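Local coordinates for antibiotic biosynthesis monooxygenase family protein (Shewanella oneidensis, PDB 2BBE) that is of uncertain function but belongs to the antibiotic biosynthesis monooxygenase family and may therefore act as a monooxygenase, at residues 88-91 with 92-96. Sequence-based numbering, arbitrary orientation.
Sequences HQVM and PELVE
Val95 N donates to Met91 O at 2.9 Å, reaching the oxygen nearly head-on with a C=O...N angle of 161°. The same oxygen takes a second hydrogen from Leu94 N, 3.1 Å away, which sits well above the carbonyl plane, so two donors hold the carbonyl of Met91 in the last turn. One step back, Val90 O accepts from Glu93 N at 3.0 Å and only weakly from Leu94 N. Each oxygen thus combines an i+4 and an i+3 donor at the helix end. The kink is consistent with Pro92, which lacks an N-H, while Glu93 N turns to Val90 O rather than Gln89 O; the ring carbon CG of Pro92 lies 3.4 Å from His88 O. A water donates to Gln89 O and, in one of the two modelled positions of Glu93, tentatively to its OE2, the chain bending at chi2 (-58°). Here helix 81-94 of the dimeric alpha-beta barrel fold passes directly into strand 95-107, an outermost strand of this chain's sheet, Val95 being the first residue with extended backbone angles. The apolar pairs are four residues apart. Val90 CG1 meets Leu94 CD1 at 3.7 Å, and both side chains also touch Ala33 on helix 27-35. Met91 CG rests 3.6 Å from CG2 in one conformer of Val95, the chains slanting across one another; Phe20 of strand 8-22 and Tyr86 touch both of these buried residues.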
loop_
_atom_site.group_PDB
_atom_site.type_symbol
_atom_site.label_atom_id
_atom_site.label_comp_id
_atom_site.label_asym_id
_atom_site.label_seq_id
_atom_site.Cartn_x
_atom_site.Cartn_y
_atom_site.Cartn_z
ATOM N N HIS A 88 -11.204 -15.195 -21.911
ATOM C CA HIS A 88 -11.787 -15.934 -23.055
ATOM C C HIS A 88 -10.939 -16.031 -24.299
ATOM O O HIS A 88 -10.966 -17.054 -24.978
ATOM C CB HIS A 88 -13.062 -15.253 -23.538
ATOM C CG HIS A 88 -14.249 -15.515 -22.688
ATOM N ND1 HIS A 88 -15.539 -15.361 -23.156
ATOM C CD2 HIS A 88 -14.352 -15.912 -21.399
ATOM C CE1 HIS A 88 -16.387 -15.677 -22.192
ATOM N NE2 HIS A 88 -15.692 -16.007 -21.114
ATOM N N GLN A 89 -10.250 -14.937 -24.636
ATOM C CA GLN A 89 -9.586 -14.833 -25.923
ATOM C C GLN A 89 -8.059 -14.860 -25.839
ATOM O O GLN A 89 -7.405 -15.449 -26.701
ATOM C CB GLN A 89 -10.045 -13.586 -26.681
ATOM C CG GLN A 89 -11.570 -13.519 -26.896
ATOM C CD GLN A 89 -12.075 -14.682 -27.724
ATOM O OE1 GLN A 89 -11.401 -15.112 -28.661
ATOM N NE2 GLN A 89 -13.273 -15.194 -27.394
ATOM N N VAL A 90 -7.503 -14.226 -24.811
ATOM C CA VAL A 90 -6.056 -14.058 -24.750
ATOM C C VAL A 90 -5.404 -15.247 -24.054
ATOM O O VAL A 90 -4.484 -15.876 -24.574
ATOM C CB VAL A 90 -5.658 -12.720 -24.057
ATOM C CG1 VAL A 90 -4.131 -12.582 -24.004
ATOM C CG2 VAL A 90 -6.278 -11.533 -24.799
ATOM N N MET A 91 -5.900 -15.551 -22.871
ATOM C CA MET A 91 -5.361 -16.626 -22.044
ATOM C C MET A 91 -5.172 -17.982 -22.756
ATOM O O MET A 91 -4.103 -18.574 -22.617
ATOM C CB MET A 91 -6.209 -16.780 -20.773
ATOM C CG MET A 91 -5.435 -17.122 -19.529
ATOM S SD MET A 91 -6.555 -17.303 -18.137
ATOM C CE MET A 91 -7.401 -18.834 -18.535
ATOM N N PRO A 92 -6.168 -18.468 -23.544
ATOM C CA PRO A 92 -5.971 -19.764 -24.188
ATOM C C PRO A 92 -4.788 -19.819 -25.149
ATOM O O PRO A 92 -4.261 -20.910 -25.397
ATOM C CB PRO A 92 -7.269 -19.972 -24.990
ATOM C CG PRO A 92 -8.238 -19.034 -24.408
ATOM C CD PRO A 92 -7.483 -17.891 -23.890
ATOM N N GLU A 93 -4.374 -18.668 -25.688
ATOM C CA GLU A 93 -3.267 -18.629 -26.636
ATOM C C GLU A 93 -1.907 -18.559 -25.939
ATOM O O GLU A 93 -0.907 -19.042 -26.469
ATOM C CB GLU A 93 -3.436 -17.448 -27.601
ATOM C CG GLU A 93 -4.785 -17.424 -28.339
ATOM C CD GLU A 93 -5.056 -18.685 -29.156
ATOM O OE1 GLU A 93 -4.105 -19.218 -29.778
ATOM O OE2 GLU A 93 -6.225 -19.139 -29.184
ATOM N N LEU A 94 -1.884 -17.959 -24.747
ATOM C CA LEU A 94 -0.626 -17.645 -24.065
ATOM C C LEU A 94 -0.293 -18.484 -22.840
ATOM O O LEU A 94 0.874 -18.535 -22.431
ATOM C CB LEU A 94 -0.636 -16.165 -23.623
ATOM C CG LEU A 94 -0.897 -15.107 -24.700
ATOM C CD1 LEU A 94 -0.647 -13.709 -24.158
ATOM C CD2 LEU A 94 -0.013 -15.337 -25.918
ATOM N N VAL A 95 -1.302 -19.077 -22.202
ATOM C CA VAL A 95 -1.131 -19.660 -20.866
ATOM C C VAL A 95 -1.233 -21.186 -20.872
ATOM O O VAL A 95 -2.176 -21.734 -21.473
ATOM C CB VAL A 95 -2.148 -19.017 -19.864
ATOM C CG1 VAL A 95 -2.123 -19.717 -18.513
ATOM C CG2 VAL A 95 -1.839 -17.533 -19.678
ATOM N N GLU A 96 -0.285 -21.842 -20.208
ATOM C CA GLU A 96 -0.300 -23.298 -20.021
ATOM C C GLU A 96 -1.265 -23.701 -18.899
ATOM O O GLU A 96 -2.065 -24.653 -19.043
ATOM C CB GLU A 96 1.112 -23.788 -19.678
ATOM C CG GLU A 96 1.197 -25.278 -19.379
ATOM C CD GLU A 96 2.620 -25.750 -19.186
ATOM O OE1 GLU A 96 3.490 -25.388 -20.007
ATOM O OE2 GLU A 96 2.878 -26.488 -18.203
HETATM O O HOH W 1 -8.186 -17.533 -28.364
#